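Local atomic coordinates of 2-oxoglutarate-dependent dioxygenase tropC (Talaromyces stipitatus, PDB entry 6XJJ), a protein that acts as a non-haem iron and 2-oxoglutarate-dependent dioxygenase in the biosynthesis of fungal tropolones. Residues K106-S110 and G121-S125; F142-I148 and G161-W165; G199-F204 and T293-Y297. All blocks are in the same frame, centred on the assembly; numbering follows the deposited sequence.

Contact 1 (K106-S110 and G121-S125); sequences KMKIS and GYEPS
K106 lies across one face of the Y122 ring where the end of helix 103-107 meets strand 121-123, an outermost strand of the large sheet that the double-stranded β-helix of this dioxygenase family shares with N-terminal strands. The contact is a CH-π one: K106 CB stands 3.6 Å from the ring centroid, almost on the ring normal. With CG anti to the carbonyl carbon (chi1 -50°) and the chain extended from there, the lysine runs over the ring toward the phenol end, bringing CD within 3.5 Å of Y122 CE1. There K106 NZ forms a salt bridge with E140, which also hydrogen-bonds Y122 OH, so one carboxylate of the neighbouring strand binds both polar ends; F99 O takes a further bond from NZ. M107 folds back through bent chi2 and chi3 and sets its sulfur in the ring plane, 3.8 Å from Y122 CE2, a Met-aromatic contact at the edge; the same SD reaches P124 CG. I109 and S110 bring the backbones together in a single β-bridge between S110 and Y122. Its hydrogen bond is nearly straight, Y122 N donating to I109 O at 2.8 Å and 161°.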
# COMPACT_ATOMS: atom_id res chain seq x y z
N LYS A 106 -19.54 -8.14 10.03
CA LYS A 106 -18.74 -7.23 9.21
C LYS A 106 -19.63 -6.40 8.29
O LYS A 106 -19.40 -5.20 8.11
CB LYS A 106 -17.75 -8.01 8.35
CG LYS A 106 -16.91 -9.02 9.08
CD LYS A 106 -16.08 -9.81 8.09
CE LYS A 106 -15.75 -11.20 8.59
NZ LYS A 106 -15.05 -12.00 7.55
N MET A 107 -20.64 -7.03 7.69
CA MET A 107 -21.51 -6.33 6.75
C MET A 107 -22.25 -5.16 7.39
O MET A 107 -22.75 -4.29 6.67
CB MET A 107 -22.50 -7.32 6.13
CG MET A 107 -21.88 -8.34 5.18
SD MET A 107 -21.27 -7.63 3.63
CE MET A 107 -22.80 -7.17 2.83
N LYS A 108 -22.33 -5.12 8.73
CA LYS A 108 -22.93 -3.97 9.40
C LYS A 108 -22.15 -2.68 9.15
O LYS A 108 -22.71 -1.60 9.35
CB LYS A 108 -23.05 -4.23 10.90
CG LYS A 108 -24.26 -5.08 11.29
CD LYS A 108 -24.24 -5.45 12.77
CE LYS A 108 -25.54 -6.13 13.18
NZ LYS A 108 -25.52 -6.64 14.58
N ILE A 109 -20.89 -2.77 8.72
CA ILE A 109 -20.13 -1.60 8.32
C ILE A 109 -19.65 -1.78 6.89
O ILE A 109 -18.56 -1.33 6.52
CB ILE A 109 -18.94 -1.34 9.26
CG1 ILE A 109 -18.00 -2.55 9.30
CG2 ILE A 109 -19.44 -0.97 10.65
CD1 ILE A 109 -16.69 -2.30 10.02
N SER A 110 -20.46 -2.45 6.07
CA SER A 110 -20.13 -2.65 4.67
C SER A 110 -19.96 -1.30 3.97
O SER A 110 -20.58 -0.30 4.34
CB SER A 110 -21.21 -3.48 3.97
OG SER A 110 -22.46 -2.82 4.00
N GLY A 121 -15.00 1.08 5.16
CA GLY A 121 -15.69 -0.04 5.79
C GLY A 121 -15.32 -1.39 5.21
O GLY A 121 -14.20 -1.57 4.71
N TYR A 122 -16.25 -2.33 5.24
CA TYR A 122 -15.99 -3.71 4.86
C TYR A 122 -16.46 -3.99 3.44
O TYR A 122 -17.53 -3.55 3.02
CB TYR A 122 -16.68 -4.68 5.83
CG TYR A 122 -16.60 -6.12 5.41
CD1 TYR A 122 -15.41 -6.83 5.48
CD2 TYR A 122 -17.73 -6.79 4.95
CE1 TYR A 122 -15.34 -8.14 5.10
CE2 TYR A 122 -17.67 -8.11 4.57
CZ TYR A 122 -16.47 -8.78 4.65
OH TYR A 122 -16.40 -10.09 4.28
N GLU A 123 -15.64 -4.73 2.69
CA GLU A 123 -15.99 -5.17 1.35
C GLU A 123 -15.78 -6.68 1.30
O GLU A 123 -14.66 -7.15 1.57
CB GLU A 123 -15.15 -4.48 0.27
CG GLU A 123 -15.61 -4.80 -1.15
CD GLU A 123 -14.86 -4.00 -2.20
OE1 GLU A 123 -13.95 -3.23 -1.83
OE2 GLU A 123 -15.19 -4.13 -3.39
N PRO A 124 -16.80 -7.47 0.97
CA PRO A 124 -16.65 -8.92 0.99
C PRO A 124 -15.95 -9.42 -0.27
O PRO A 124 -15.63 -8.67 -1.18
CB PRO A 124 -18.09 -9.42 1.08
CG PRO A 124 -18.89 -8.37 0.42
CD PRO A 124 -18.17 -7.07 0.59
N SER A 125 -15.72 -10.73 -0.29
CA SER A 125 -14.99 -11.34 -1.38
C SER A 125 -15.92 -11.63 -2.56
O SER A 125 -17.15 -11.55 -2.47
CB SER A 125 -14.32 -12.63 -0.91
OG SER A 125 -15.28 -13.59 -0.50

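Contact 2 (F142-I148 and G161-W165); sequences FITGAEI and GPNLW
G161 and I148 meet through their backbones, I148 N making a weak, bent hydrogen bond of 3.3 Å to G161 O. That oxygen also lies near A146 O, another acceptor, and R120 reaches toward both with weak bonds. P162 has no N-H to offer I148 O; instead its ring packs beside that carbonyl. N163 comes next and carries the polar core of the contact. Its side-chain amide grips both polar backbone atoms of G145: OD1 accepts from G145 N at 2.8 Å, in the carbonyl plane and on a lone pair, while ND2 donates to G145 O at 3.0 Å from above the carbonyl plane. Both partners of ND2 lie close to its amide plane, the second being E147 OE1, whose carboxylate is brought round by the bend at chi2 (77°) and is met from above its plane; E147 OE2 takes a weak bond from N163 N. These bonds fix the amide's rotation and secure the loop before helix 171-204 against the end of strand 139-144, beside edge strand 121-123 of the large sheet, which the double-stranded β-helix core shares. L164 contributes its backbone oxygen, which sits in the plane of the F142 ring at its edge, 3.3 Å from CZ. W165 then brings CE3 to 4.2 Å from F142 CZ and CH2 near T144 CG2, its indole also resting on V178 and M179 of helix 171-204.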
# COMPACT_ATOMS: atom_id res chain seq x y z
N PHE A 142 -10.95 -4.54 4.47
CA PHE A 142 -11.47 -3.47 5.34
C PHE A 142 -10.69 -2.20 5.03
O PHE A 142 -9.46 -2.23 4.96
CB PHE A 142 -11.33 -3.85 6.82
CG PHE A 142 -11.65 -2.73 7.79
CD1 PHE A 142 -12.97 -2.35 8.03
CD2 PHE A 142 -10.64 -2.09 8.50
CE1 PHE A 142 -13.26 -1.33 8.93
CE2 PHE A 142 -10.93 -1.07 9.41
CZ PHE A 142 -12.24 -0.69 9.62
N ILE A 143 -11.41 -1.09 4.85
CA ILE A 143 -10.86 0.12 4.24
C ILE A 143 -10.93 1.26 5.24
O ILE A 143 -12.00 1.53 5.81
CB ILE A 143 -11.61 0.48 2.95
CG1 ILE A 143 -11.53 -0.68 1.96
CG2 ILE A 143 -11.02 1.74 2.33
CD1 ILE A 143 -12.49 -0.57 0.79
N THR A 144 -9.80 1.94 5.45
CA THR A 144 -9.75 3.16 6.25
C THR A 144 -9.13 4.29 5.43
O THR A 144 -8.55 4.07 4.37
CB THR A 144 -8.94 2.96 7.54
OG1 THR A 144 -7.62 2.51 7.21
CG2 THR A 144 -9.61 1.96 8.45
N GLY A 145 -9.29 5.50 5.95
CA GLY A 145 -8.59 6.66 5.45
C GLY A 145 -8.31 7.61 6.59
O GLY A 145 -8.44 7.22 7.75
N ALA A 146 -7.91 8.85 6.30
CA ALA A 146 -7.70 9.82 7.36
C ALA A 146 -9.04 10.14 8.02
O ALA A 146 -10.07 10.25 7.34
CB ALA A 146 -7.05 11.09 6.83
N GLU A 147 -9.03 10.29 9.34
CA GLU A 147 -10.27 10.50 10.07
C GLU A 147 -10.73 11.94 9.87
O GLU A 147 -9.97 12.88 10.10
CB GLU A 147 -10.09 10.22 11.56
CG GLU A 147 -11.42 10.10 12.30
CD GLU A 147 -12.08 8.76 12.05
OE1 GLU A 147 -11.35 7.80 11.71
OE2 GLU A 147 -13.32 8.66 12.14
N ILE A 148 -11.98 12.11 9.47
CA ILE A 148 -12.57 13.42 9.22
C ILE A 148 -13.97 13.43 9.82
O ILE A 148 -14.77 12.53 9.50
CB ILE A 148 -12.61 13.75 7.72
CG1 ILE A 148 -11.20 13.86 7.14
CG2 ILE A 148 -13.42 15.02 7.45
CD1 ILE A 148 -10.37 15.01 7.71
N GLY A 161 -13.54 11.44 4.54
CA GLY A 161 -14.63 11.43 5.48
C GLY A 161 -14.27 10.61 6.69
O GLY A 161 -13.10 10.28 6.92
N PRO A 162 -15.27 10.24 7.50
CA PRO A 162 -14.99 9.41 8.67
C PRO A 162 -14.88 7.93 8.34
O PRO A 162 -15.42 7.44 7.34
CB PRO A 162 -16.20 9.67 9.58
CG PRO A 162 -17.28 10.04 8.67
CD PRO A 162 -16.66 10.72 7.48
N ASN A 163 -14.15 7.22 9.19
CA ASN A 163 -14.05 5.78 9.07
C ASN A 163 -15.26 5.09 9.70
O ASN A 163 -15.96 5.67 10.53
CB ASN A 163 -12.78 5.27 9.75
CG ASN A 163 -11.52 5.67 9.02
OD1 ASN A 163 -11.25 5.20 7.92
ND2 ASN A 163 -10.72 6.52 9.65
N LEU A 164 -15.50 3.85 9.28
CA LEU A 164 -16.48 3.00 9.94
C LEU A 164 -15.75 1.97 10.78
O LEU A 164 -14.80 1.34 10.31
CB LEU A 164 -17.40 2.30 8.94
CG LEU A 164 -18.31 3.17 8.07
CD1 LEU A 164 -19.25 2.27 7.28
CD2 LEU A 164 -19.08 4.18 8.89
N TRP A 165 -16.22 1.78 12.01
CA TRP A 165 -15.52 0.92 12.94
C TRP A 165 -16.46 -0.16 13.46
O TRP A 165 -17.63 0.11 13.72
CB TRP A 165 -14.96 1.72 14.11
CG TRP A 165 -13.92 2.75 13.72
CD1 TRP A 165 -14.11 4.09 13.62
CD2 TRP A 165 -12.56 2.50 13.33
NE1 TRP A 165 -12.95 4.71 13.22
CE2 TRP A 165 -11.98 3.75 13.03
CE3 TRP A 165 -11.78 1.35 13.21
CZ2 TRP A 165 -10.65 3.88 12.62
CZ3 TRP A 165 -10.46 1.48 12.80
CH2 TRP A 165 -9.91 2.74 12.51

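Contact 3 (G199-F204 and T293-Y297); sequences GIHKAF and TGGYY
F204 points the edge of its ring at the face of Y296 in a T-shaped pair, the centroids 5.0 Å apart and the planes at 70°. CZ and CE2 of the phenylalanine do the touching, near CD1 and CG of the tyrosine, whose chi1 of -180° sets the ring anti to the backbone N and out toward the helix. Further along the ring, A203 CB reaches Y296 CZ at 3.5 Å. I200 ends in a methyl that serves three partners: its CD1 lies 3.5 Å from Y297 CE2, 4.0 Å from Y296 CD2 and 3.9 Å from T293 CG2. The last turns of helix 171-204 thus pack against the loop leading from helix 287-292 to strand 302-304 of the double-stranded β-helix domain, the strand carrying the iron ligand H302. Y297 also lays its hydroxyl near G199, OH to CA 3.4 Å. In the next shell, hydrogen bonds set the tyrosines: Y297 OH with L196 O, one turn back on the helix, and Y296 OH with R67 NE of helix 56-72. The loop is closed by T293, whose OG1 accepts from Y297 N at 3.2 Å and 165°. That hydroxyl hydrogen-bonds M289 O and H290 O, which would share its single hydrogen.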
# COMPACT_ATOMS: atom_id res chain seq x y z
N GLY A 199 15.92 11.62 -5.82
CA GLY A 199 16.24 10.95 -7.07
C GLY A 199 15.81 11.76 -8.29
O GLY A 199 16.46 11.69 -9.34
N ILE A 200 14.72 12.52 -8.17
CA ILE A 200 14.33 13.43 -9.24
C ILE A 200 15.37 14.55 -9.39
O ILE A 200 15.80 14.87 -10.50
CB ILE A 200 12.92 14.00 -8.98
CG1 ILE A 200 11.88 12.87 -9.00
CG2 ILE A 200 12.57 15.09 -9.97
CD1 ILE A 200 11.79 12.12 -10.32
N HIS A 201 15.77 15.16 -8.27
CA HIS A 201 16.83 16.16 -8.31
C HIS A 201 18.05 15.65 -9.07
O HIS A 201 18.58 16.34 -9.95
CB HIS A 201 17.24 16.54 -6.89
CG HIS A 201 18.45 17.42 -6.84
ND1 HIS A 201 18.44 18.73 -7.27
CD2 HIS A 201 19.73 17.16 -6.48
CE1 HIS A 201 19.65 19.24 -7.15
NE2 HIS A 201 20.45 18.31 -6.67
N LYS A 202 18.51 14.44 -8.74
CA LYS A 202 19.69 13.89 -9.39
C LYS A 202 19.43 13.62 -10.87
O LYS A 202 20.31 13.81 -11.71
CB LYS A 202 20.14 12.62 -8.69
CG LYS A 202 20.78 12.85 -7.33
CD LYS A 202 21.24 11.55 -6.69
CE LYS A 202 22.43 10.95 -7.39
NZ LYS A 202 23.65 11.79 -7.32
N ALA A 203 18.21 13.18 -11.20
CA ALA A 203 17.92 12.80 -12.58
C ALA A 203 17.74 14.02 -13.47
O ALA A 203 18.37 14.12 -14.52
CB ALA A 203 16.67 11.92 -12.64
N PHE A 204 16.90 14.97 -13.05
CA PHE A 204 16.47 16.04 -13.94
C PHE A 204 16.74 17.43 -13.39
O PHE A 204 16.41 18.41 -14.07
CB PHE A 204 14.97 15.90 -14.24
CG PHE A 204 14.56 14.52 -14.68
CD1 PHE A 204 14.97 14.01 -15.90
CD2 PHE A 204 13.71 13.77 -13.89
CE1 PHE A 204 14.59 12.74 -16.29
CE2 PHE A 204 13.31 12.50 -14.29
CZ PHE A 204 13.75 11.99 -15.49
N THR A 293 6.21 11.74 -13.02
CA THR A 293 7.54 11.62 -13.60
C THR A 293 7.38 11.34 -15.10
O THR A 293 6.27 11.27 -15.63
CB THR A 293 8.34 10.53 -12.90
OG1 THR A 293 7.75 9.25 -13.17
CG2 THR A 293 8.32 10.74 -11.41
N GLY A 294 8.49 11.17 -15.80
CA GLY A 294 8.39 10.90 -17.22
C GLY A 294 8.14 9.43 -17.54
O GLY A 294 8.51 8.96 -18.62
N GLY A 295 7.52 8.70 -16.61
CA GLY A 295 7.72 7.27 -16.55
C GLY A 295 9.01 6.88 -15.87
O GLY A 295 9.36 5.69 -15.86
N TYR A 296 9.73 7.86 -15.31
CA TYR A 296 11.03 7.58 -14.70
C TYR A 296 10.88 6.67 -13.49
O TYR A 296 11.70 5.78 -13.27
CB TYR A 296 11.70 8.91 -14.33
CG TYR A 296 13.05 8.79 -13.70
CD1 TYR A 296 14.17 8.51 -14.46
CD2 TYR A 296 13.22 8.98 -12.34
CE1 TYR A 296 15.42 8.40 -13.88
CE2 TYR A 296 14.45 8.88 -11.74
CZ TYR A 296 15.56 8.59 -12.52
OH TYR A 296 16.80 8.49 -11.94
N TYR A 297 9.83 6.88 -12.70
CA TYR A 297 9.40 5.92 -11.69
C TYR A 297 8.23 5.13 -12.29
O TYR A 297 7.19 5.71 -12.62
CB TYR A 297 9.02 6.62 -10.39
CG TYR A 297 10.18 7.36 -9.72
CD1 TYR A 297 11.47 6.85 -9.75
CD2 TYR A 297 9.97 8.55 -9.03
CE1 TYR A 297 12.53 7.52 -9.14
CE2 TYR A 297 11.02 9.23 -8.41
CZ TYR A 297 12.29 8.70 -8.47
OH TYR A 297 13.33 9.36 -7.86

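Contacts 1 and 2 are neighbours, with centres 13 Å apart, on adjacent strands of the main sheet: G121 O and I143 N probably share a hydrogen bond, and I109 CD1 packs on F142 CE1. Contact 3 lies on the other side of the chain's centre from contact 1, about 25 Å away at the nearest atoms, and uses the far end of helix 171-204, whose start W165 of contact 2 also touches. Contact 1 is buried, whereas contacts 2 and 3 are only partly so. Chemistry follows place: contact 1 joins a lysine chain over a tyrosine face to one strand-edge bond, contact 2 depends on a buried amide, and contact 3 is almost wholly apolar between its segments.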